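Local coordinates for protein angiotensin-converting enzyme (Anopheles gambiae, PDB 6S1Y) that probably cleaves dipeptides from the C-terminal ends of peptides as a zinc metallopeptidase of the angiotensin-converting enzyme family, at residues E23-Q28 / A67-Q72; L83-K88 / V373-G378. All coordinates share one frame; numbering follows the deposited sequence.

Interaction 1. Residues E23-Q28 / A67-Q72; sequences EQRYQQ and AEELQQ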
ATOM      1  N   GLU A  23     -13.983  26.381  -6.192  1.00 76.44           N
ATOM      2  CA  GLU A  23     -13.617  25.356  -5.223  1.00 76.59           C
ATOM      3  C   GLU A  23     -14.845  24.692  -4.609  1.00 75.73           C
ATOM      4  O   GLU A  23     -14.883  23.466  -4.452  1.00 72.04           O
ATOM      5  CB  GLU A  23     -12.749  25.962  -4.117  1.00 77.39           C
ATOM      6  CG  GLU A  23     -11.320  26.264  -4.535  1.00 76.50           C
ATOM      7  CD  GLU A  23     -10.560  27.071  -3.495  1.00 76.93           C
ATOM      8  OE1 GLU A  23     -11.180  27.531  -2.507  1.00 77.26           O
ATOM      9  OE2 GLU A  23      -9.337  27.246  -3.671  1.00 76.87           O
ATOM     10  N   GLN A  24     -15.851  25.482  -4.237  1.00 77.30           N
ATOM     11  CA  GLN A  24     -17.036  24.905  -3.613  1.00 76.58           C
ATOM     12  C   GLN A  24     -17.831  24.082  -4.615  1.00 72.25           C
ATOM     13  O   GLN A  24     -18.364  23.021  -4.275  1.00 70.18           O
ATOM     14  CB  GLN A  24     -17.907  26.005  -3.012  1.00 81.27           C
ATOM     15  CG  GLN A  24     -17.155  27.007  -2.138  1.00 85.65           C
ATOM     16  CD  GLN A  24     -16.444  26.365  -0.951  1.00 90.47           C
ATOM     17  OE1 GLN A  24     -16.873  25.328  -0.430  1.00 89.92           O
ATOM     18  NE2 GLN A  24     -15.348  26.985  -0.517  1.00 88.00           N
ATOM     19  N   ARG A  25     -17.930  24.562  -5.854  1.00 71.85           N
ATOM     20  CA  ARG A  25     -18.536  23.771  -6.919  1.00 72.45           C
ATOM     21  C   ARG A  25     -17.823  22.429  -7.067  1.00 68.11           C
ATOM     22  O   ARG A  25     -18.453  21.366  -7.006  1.00 64.57           O
ATOM     23  CB  ARG A  25     -18.489  24.576  -8.223  1.00 77.56           C
ATOM     24  CG  ARG A  25     -19.670  24.399  -9.156  1.00 78.53           C
ATOM     25  CD  ARG A  25     -20.083  25.737  -9.766  1.00 84.00           C
ATOM     26  NE  ARG A  25     -19.022  26.345 -10.567  1.00 86.31           N
ATOM     27  CZ  ARG A  25     -18.727  25.991 -11.816  1.00 83.67           C
ATOM     28  NH1 ARG A  25     -17.752  26.606 -12.464  1.00 79.95           N
ATOM     29  NH2 ARG A  25     -19.400  25.018 -12.421  1.00 80.92           N
ATOM     30  N   TYR A  26     -16.497  22.465  -7.237  1.00 67.82           N
ATOM     31  CA  TYR A  26     -15.704  21.241  -7.382  1.00 67.58           C
ATOM     32  C   TYR A  26     -15.921  20.309  -6.197  1.00 63.31           C
ATOM     33  O   TYR A  26     -16.181  19.116  -6.367  1.00 62.62           O
ATOM     34  CB  TYR A  26     -14.222  21.628  -7.523  1.00 67.28           C
ATOM     35  CG  TYR A  26     -13.269  20.614  -8.122  1.00 65.66           C
ATOM     36  CD1 TYR A  26     -13.020  20.585  -9.486  1.00 66.30           C
ATOM     37  CD2 TYR A  26     -12.562  19.729  -7.311  1.00 66.22           C
ATOM     38  CE1 TYR A  26     -12.120  19.675 -10.032  1.00 68.87           C
ATOM     39  CE2 TYR A  26     -11.666  18.815  -7.847  1.00 66.19           C
ATOM     40  CZ  TYR A  26     -11.445  18.796  -9.205  1.00 68.38           C
ATOM     41  OH  TYR A  26     -10.549  17.898  -9.750  1.00 69.89           O
ATOM     42  N   GLN A  27     -15.854  20.849  -4.984  1.00 63.11           N
ATOM     43  CA  GLN A  27     -15.948  20.016  -3.791  1.00 63.64           C
ATOM     44  C   GLN A  27     -17.278  19.273  -3.711  1.00 63.27           C
ATOM     45  O   GLN A  27     -17.322  18.097  -3.317  1.00 59.96           O
ATOM     46  CB  GLN A  27     -15.745  20.881  -2.549  1.00 62.10           C
ATOM     47  CG  GLN A  27     -15.974  20.154  -1.255  1.00 58.49           C
ATOM     48  CD  GLN A  27     -15.539  20.967  -0.059  1.00 57.82           C
ATOM     49  OE1 GLN A  27     -14.942  22.031  -0.198  1.00 60.79           O
ATOM     50  NE2 GLN A  27     -15.824  20.460   1.127  1.00 56.06           N
ATOM     51  N   GLN A  28     -18.374  19.929  -4.088  1.00 63.69           N
ATOM     52  CA  GLN A  28     -19.682  19.305  -3.930  1.00 64.54           C
ATOM     53  C   GLN A  28     -19.890  18.156  -4.912  1.00 61.17           C
ATOM     54  O   GLN A  28     -20.412  17.101  -4.527  1.00 59.50           O
ATOM     55  CB  GLN A  28     -20.778  20.365  -4.061  1.00 70.09           C
ATOM     56  CG  GLN A  28     -20.711  21.372  -2.910  1.00 76.92           C
ATOM     57  CD  GLN A  28     -21.852  22.378  -2.901  1.00 86.95           C
ATOM     58  OE1 GLN A  28     -23.006  22.041  -3.192  1.00 88.70           O
ATOM     59  NE2 GLN A  28     -21.531  23.627  -2.555  1.00 83.11           N
ATOM     60  N   ALA A  67     -11.873  23.689 -15.623  1.00 67.00           N
ATOM     61  CA  ALA A  67     -10.562  23.834 -16.245  1.00 70.58           C
ATOM     62  C   ALA A  67     -10.574  24.941 -17.286  1.00 74.01           C
ATOM     63  O   ALA A  67      -9.628  25.731 -17.378  1.00 75.67           O
ATOM     64  CB  ALA A  67     -10.121  22.514 -16.879  1.00 68.66           C
ATOM     65  N   GLU A  68     -11.635  25.008 -18.091  1.00 74.52           N
ATOM     66  CA  GLU A  68     -11.752  26.097 -19.055  1.00 80.66           C
ATOM     67  C   GLU A  68     -11.925  27.439 -18.350  1.00 80.20           C
ATOM     68  O   GLU A  68     -11.232  28.411 -18.664  1.00 82.25           O
ATOM     69  CB  GLU A  68     -12.918  25.833 -19.998  1.00 81.20           C
ATOM     70  CG  GLU A  68     -12.994  26.814 -21.144  1.00 90.20           C
ATOM     71  CD  GLU A  68     -14.157  26.525 -22.067  1.00 97.48           C
ATOM     72  OE1 GLU A  68     -15.072  27.376 -22.162  1.00 98.37           O
ATOM     73  OE2 GLU A  68     -14.160  25.435 -22.682  1.00 98.34           O
ATOM     74  N   GLU A  69     -12.841  27.506 -17.380  1.00 76.86           N
ATOM     75  CA  GLU A  69     -13.046  28.751 -16.652  1.00 78.72           C
ATOM     76  C   GLU A  69     -11.741  29.305 -16.099  1.00 80.34           C
ATOM     77  O   GLU A  69     -11.604  30.521 -15.935  1.00 85.01           O
ATOM     78  CB  GLU A  69     -14.043  28.541 -15.510  1.00 77.47           C
ATOM     79  CG  GLU A  69     -15.486  28.420 -15.958  1.00 77.22           C
ATOM     80  CD  GLU A  69     -16.437  28.212 -14.789  1.00 81.16           C
ATOM     81  OE1 GLU A  69     -17.417  27.435 -14.933  1.00 80.06           O
ATOM     82  OE2 GLU A  69     -16.191  28.817 -13.719  1.00 80.17           O
ATOM     83  N   LEU A  70     -10.775  28.442 -15.808  1.00 77.79           N
ATOM     84  CA  LEU A  70      -9.538  28.877 -15.181  1.00 79.58           C
ATOM     85  C   LEU A  70      -8.472  29.302 -16.180  1.00 84.26           C
ATOM     86  O   LEU A  70      -7.486  29.929 -15.779  1.00 86.41           O
ATOM     87  CB  LEU A  70      -8.987  27.766 -14.292  1.00 76.37           C
ATOM     88  CG  LEU A  70      -9.806  27.545 -13.026  1.00 76.12           C
ATOM     89  CD1 LEU A  70      -9.444  26.216 -12.395  1.00 70.31           C
ATOM     90  CD2 LEU A  70      -9.593  28.692 -12.047  1.00 78.88           C
ATOM     91  N   GLN A  71      -8.643  28.983 -17.464  1.00 85.18           N
ATOM     92  CA  GLN A  71      -7.710  29.445 -18.487  1.00 87.08           C
ATOM     93  C   GLN A  71      -7.843  30.933 -18.770  1.00 90.34           C
ATOM     94  O   GLN A  71      -7.109  31.455 -19.616  1.00 91.01           O
ATOM     95  CB  GLN A  71      -7.918  28.650 -19.779  1.00 85.96           C
ATOM     96  CG  GLN A  71      -7.089  27.382 -19.854  1.00 87.93           C
ATOM     97  CD  GLN A  71      -7.646  26.366 -20.839  1.00 92.86           C
ATOM     98  OE1 GLN A  71      -8.862  26.192 -20.947  1.00 91.26           O
ATOM     99  NE2 GLN A  71      -6.754  25.682 -21.559  1.00 92.19           N
ATOM    100  N   GLN A  72      -8.754  31.620 -18.087  1.00 92.80           N
ATOM    101  CA  GLN A  72      -8.956  33.050 -18.249  1.00 96.14           C
ATOM    102  C   GLN A  72      -8.107  33.881 -17.292  1.00 97.50           C
ATOM    103  O   GLN A  72      -8.303  35.097 -17.211  1.00 99.78           O
ATOM    104  CB  GLN A  72     -10.437  33.390 -18.059  1.00 96.39           C
ATOM    105  CG  GLN A  72     -11.288  33.121 -19.296  1.00 99.07           C
ATOM    106  CD  GLN A  72     -12.341  32.050 -19.082  1.00 99.11           C
ATOM    107  OE1 GLN A  72     -13.096  32.083 -18.103  1.00 97.12           O
ATOM    108  NE2 GLN A  72     -12.404  31.090 -20.005  1.00 98.43           N
TER
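Arg25 and Glu69 come from opposite directions and join two successive helices through a single salt bridge. NH1 of Arg25 stands 2.6 Å from OE1 of Glu69, and the carboxylate oxygen approaches at the edge of the guanidinium, close to its plane. The two flat groups are almost coplanar, 8° apart, yet the pairing is lopsided: both oxygens crowd towards NH1 of Arg25, OE2 of Glu69 being 3.0 Å away, but the bond is to OE1, and Arg25 NH2 remains 4.0 Å from Glu69 OE1. The hydrogen bond to OE1 is bent, at 128°, and so weak despite its short length. Attraction between opposite charges therefore probably contributes more than directed bonding. Glu69 reaches outward with its chain extended beyond CG, whereas Arg25 arrives on a chain bent at CB-CG and again at CG-CD (chi3 61°), a turn that brings the guanidinium round to the carboxylate.

The bridge lies at the surface. Behind it, the same helices pack through apolar groups: Leu70 touches Val19 and Ile22, and the ring of Tyr26 meets that of Phe59 edge-to-face. Helices 12-42 and 46-70, running back on each other across a short turn, form an antiparallel helical hairpin with the salt bridge on its surface, here within the N-terminal helices that form the lid of the angiotensin-converting enzyme fold.

Interaction 2. Residues L83-K88 / V373-G378; sequences LKRRIK and VEFRGG
Arg86 and Glu374 meet beside OE2 of Glu23 on helix 12-42, an oxygen that NE of Arg86 holds by a salt bridge and that OE1 of Glu374 approaches closely. Two carboxylates so near each other would probably be held by the arginine's charge or by a shared proton. Glu374 itself does not complete a bridge: its OE1 lies off the edge of the guanidinium, near its plane, but 4.2 Å from NE of Arg86, too far for a salt bridge. It rests instead against the aliphatic stem, 3.4 Å from Arg86 CB and 3.5 Å from Arg86 CG. Glu374 gets there by placing CG between its own backbone N and carbonyl carbon (chi1 71°) and then folding at the next bond.

The segment 373-378 belongs to the loop between helix 349-368, which carries the zinc-binding His357 and His361 of the HExxH motif, and helix 381-395, which supplies the third ligand, Glu385; the contact thus joins the zinc-bearing helices' connection to helix 81-90 of the N-terminal lid.

The apolar half of the contact belongs to Phe375. The outer end of its ring pushes against the stems of both arginines, with CZ 3.5 Å from Arg86 CG and CE1 4.0 Å from Arg85 CG. The guanidinium plane of Arg86 is turned 70° from the ring, which rules out a parallel stack; Arg86 CG makes the contact. Just beyond Phe375 the backbone tightens into an inverse gamma turn centred on Arg376. Arg85 runs past the ring with an extended chain, and its NH2 hydrogen-bonds to the carbonyl of Ser550, whose backbone also binds that of Phe375.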
ATOM      1  N   LEU A  83      -1.689  30.837  -4.669  1.00 78.90           N
ATOM      2  CA  LEU A  83      -2.792  31.004  -5.605  1.00 78.35           C
ATOM      3  C   LEU A  83      -2.497  30.328  -6.938  1.00 78.62           C
ATOM      4  O   LEU A  83      -3.366  29.656  -7.504  1.00 76.58           O
ATOM      5  CB  LEU A  83      -3.086  32.485  -5.833  1.00 82.36           C
ATOM      6  CG  LEU A  83      -4.450  32.727  -6.487  1.00 83.69           C
ATOM      7  CD1 LEU A  83      -5.538  32.613  -5.428  1.00 86.70           C
ATOM      8  CD2 LEU A  83      -4.523  34.062  -7.197  1.00 92.58           C
ATOM      9  N   LYS A  84      -1.285  30.527  -7.470  1.00 79.10           N
ATOM     10  CA  LYS A  84      -0.886  29.809  -8.673  1.00 80.37           C
ATOM     11  C   LYS A  84      -1.104  28.314  -8.503  1.00 74.72           C
ATOM     12  O   LYS A  84      -1.486  27.614  -9.448  1.00 73.02           O
ATOM     13  CB  LYS A  84       0.586  30.077  -8.997  1.00 87.47           C
ATOM     14  CG  LYS A  84       0.930  31.498  -9.408  1.00 98.77           C
ATOM     15  CD  LYS A  84       2.365  31.562  -9.940  1.00106.59           C
ATOM     16  CE  LYS A  84       2.949  32.965  -9.855  1.00112.90           C
ATOM     17  NZ  LYS A  84       4.199  33.125 -10.658  1.00115.03           N
ATOM     18  N   ARG A  85      -0.855  27.807  -7.296  1.00 73.50           N
ATOM     19  CA  ARG A  85      -0.923  26.371  -7.052  1.00 72.25           C
ATOM     20  C   ARG A  85      -2.363  25.889  -6.995  1.00 70.19           C
ATOM     21  O   ARG A  85      -2.667  24.774  -7.429  1.00 70.00           O
ATOM     22  CB  ARG A  85      -0.192  26.046  -5.754  1.00 70.33           C
ATOM     23  CG  ARG A  85       0.197  24.602  -5.579  1.00 69.77           C
ATOM     24  CD  ARG A  85       0.954  24.411  -4.264  1.00 65.00           C
ATOM     25  NE  ARG A  85       1.060  23.005  -3.908  1.00 63.88           N
ATOM     26  CZ  ARG A  85       1.937  22.158  -4.437  1.00 64.02           C
ATOM     27  NH1 ARG A  85       2.793  22.577  -5.351  1.00 63.10           N
ATOM     28  NH2 ARG A  85       1.946  20.887  -4.050  1.00 63.62           N
ATOM     29  N   ARG A  86      -3.264  26.710  -6.453  1.00 71.40           N
ATOM     30  CA  ARG A  86      -4.672  26.335  -6.415  1.00 69.74           C
ATOM     31  C   ARG A  86      -5.251  26.244  -7.813  1.00 68.92           C
ATOM     32  O   ARG A  86      -6.099  25.384  -8.073  1.00 69.57           O
ATOM     33  CB  ARG A  86      -5.453  27.344  -5.578  1.00 71.06           C
ATOM     34  CG  ARG A  86      -5.229  27.211  -4.077  1.00 73.13           C
ATOM     35  CD  ARG A  86      -5.565  28.508  -3.329  1.00 78.76           C
ATOM     36  NE  ARG A  86      -6.990  28.825  -3.367  1.00 81.88           N
ATOM     37  CZ  ARG A  86      -7.505  30.010  -3.046  1.00 85.71           C
ATOM     38  NH1 ARG A  86      -6.714  31.005  -2.663  1.00 86.31           N
ATOM     39  NH2 ARG A  86      -8.817  30.202  -3.114  1.00 85.07           N
ATOM     40  N   ILE A  87      -4.795  27.101  -8.722  1.00 69.05           N
ATOM     41  CA  ILE A  87      -5.327  27.101 -10.079  1.00 71.74           C
ATOM     42  C   ILE A  87      -4.791  25.915 -10.869  1.00 70.54           C
ATOM     43  O   ILE A  87      -5.512  25.320 -11.678  1.00 71.39           O
ATOM     44  CB  ILE A  87      -4.997  28.433 -10.780  1.00 74.11           C
ATOM     45  CG1 ILE A  87      -5.810  29.576 -10.164  1.00 75.45           C
ATOM     46  CG2 ILE A  87      -5.271  28.331 -12.278  1.00 74.41           C
ATOM     47  CD1 ILE A  87      -5.065  30.887 -10.130  1.00 80.05           C
ATOM     48  N   LYS A  88      -3.516  25.561 -10.667  1.00 70.29           N
ATOM     49  CA  LYS A  88      -2.936  24.430 -11.387  1.00 72.51           C
ATOM     50  C   LYS A  88      -3.588  23.113 -10.978  1.00 70.11           C
ATOM     51  O   LYS A  88      -3.909  22.282 -11.835  1.00 69.85           O
ATOM     52  CB  LYS A  88      -1.426  24.379 -11.141  1.00 76.23           C
ATOM     53  CG  LYS A  88      -0.691  23.264 -11.894  1.00 86.38           C
ATOM     54  CD  LYS A  88       0.789  23.169 -11.481  1.00 92.90           C
ATOM     55  CE  LYS A  88       0.969  22.489 -10.118  1.00 93.66           C
ATOM     56  NZ  LYS A  88       1.950  23.195  -9.233  1.00 86.81           N
ATOM     57  N   VAL A 373     -10.449  22.136  -1.423  1.00 58.86           N
ATOM     58  CA  VAL A 373     -10.621  20.751  -1.850  1.00 59.36           C
ATOM     59  C   VAL A 373      -9.390  20.242  -2.597  1.00 59.64           C
ATOM     60  O   VAL A 373      -8.960  19.106  -2.391  1.00 58.75           O
ATOM     61  CB  VAL A 373     -11.895  20.606  -2.706  1.00 61.59           C
ATOM     62  CG1 VAL A 373     -11.845  21.529  -3.943  1.00 63.52           C
ATOM     63  CG2 VAL A 373     -12.080  19.154  -3.109  1.00 58.36           C
ATOM     64  N   GLU A 374      -8.803  21.065  -3.468  1.00 60.49           N
ATOM     65  CA  GLU A 374      -7.678  20.611  -4.274  1.00 61.32           C
ATOM     66  C   GLU A 374      -6.372  20.506  -3.487  1.00 61.29           C
ATOM     67  O   GLU A 374      -5.367  20.056  -4.049  1.00 60.58           O
ATOM     68  CB  GLU A 374      -7.494  21.537  -5.485  1.00 65.44           C
ATOM     69  CG  GLU A 374      -6.954  22.927  -5.174  1.00 68.21           C
ATOM     70  CD  GLU A 374      -8.028  23.914  -4.721  1.00 68.03           C
ATOM     71  OE1 GLU A 374      -7.899  25.116  -5.033  1.00 70.25           O
ATOM     72  OE2 GLU A 374      -8.988  23.494  -4.045  1.00 67.45           O
ATOM     73  N   PHE A 375      -6.346  20.921  -2.221  1.00 59.53           N
ATOM     74  CA  PHE A 375      -5.212  20.657  -1.345  1.00 57.14           C
ATOM     75  C   PHE A 375      -5.498  19.526  -0.362  1.00 57.59           C
ATOM     76  O   PHE A 375      -4.624  19.186   0.446  1.00 55.60           O
ATOM     77  CB  PHE A 375      -4.819  21.910  -0.556  1.00 57.19           C
ATOM     78  CG  PHE A 375      -4.133  22.973  -1.376  1.00 57.08           C
ATOM     79  CD1 PHE A 375      -3.724  22.736  -2.679  1.00 60.32           C
ATOM     80  CD2 PHE A 375      -3.887  24.220  -0.827  1.00 58.57           C
ATOM     81  CE1 PHE A 375      -3.079  23.732  -3.417  1.00 63.21           C
ATOM     82  CE2 PHE A 375      -3.255  25.222  -1.565  1.00 58.36           C
ATOM     83  CZ  PHE A 375      -2.848  24.975  -2.848  1.00 61.30           C
ATOM     84  N   ARG A 376      -6.693  18.942  -0.410  1.00 55.30           N
ATOM     85  CA  ARG A 376      -7.051  17.859   0.502  1.00 56.86           C
ATOM     86  C   ARG A 376      -6.551  16.528  -0.066  1.00 55.02           C
ATOM     87  O   ARG A 376      -7.309  15.677  -0.535  1.00 52.52           O
ATOM     88  CB  ARG A 376      -8.558  17.862   0.752  1.00 55.91           C
ATOM     89  CG  ARG A 376      -9.010  19.056   1.576  1.00 56.58           C
ATOM     90  CD  ARG A 376     -10.509  19.161   1.710  1.00 55.41           C
ATOM     91  NE  ARG A 376     -11.069  18.209   2.651  1.00 53.97           N
ATOM     92  CZ  ARG A 376     -12.314  18.264   3.114  1.00 56.79           C
ATOM     93  NH1 ARG A 376     -13.114  19.247   2.716  1.00 55.94           N
ATOM     94  NH2 ARG A 376     -12.762  17.338   3.974  1.00 54.94           N
ATOM     95  N   GLY A 377      -5.223  16.386  -0.028  1.00 54.82           N
ATOM     96  CA  GLY A 377      -4.529  15.160  -0.373  1.00 52.21           C
ATOM     97  C   GLY A 377      -3.165  15.136   0.290  1.00 53.24           C
ATOM     98  O   GLY A 377      -2.760  16.084   0.969  1.00 50.64           O
ATOM     99  N   GLY A 378      -2.438  14.036   0.071  1.00 53.00           N
ATOM    100  CA  GLY A 378      -1.081  13.938   0.579  1.00 51.85           C
ATOM    101  C   GLY A 378      -0.126  14.898  -0.114  1.00 49.37           C
ATOM    102  O   GLY A 378      -0.373  15.375  -1.214  1.00 51.44           O
TER

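Helix 12-42 ties the two contacts together: Arg25 serves interaction 1, and Glu23, in the same helix turn, faces interaction 2. Interaction 1 lies at the surface and couples neighbouring helices of one hairpin through one salt bridge, with little else between the two segments. Interaction 2, partly buried, joins elements nearly 300 residues apart and relies on an aromatic ring against arginine stems, its direct charge pairing being left to the neighbouring helix. Their centres are 11 Å apart, and Glu23 O also packs on Val373 CG1. The pair sets a contact within the lid beside one between the lid and the connection of the zinc-bearing helices.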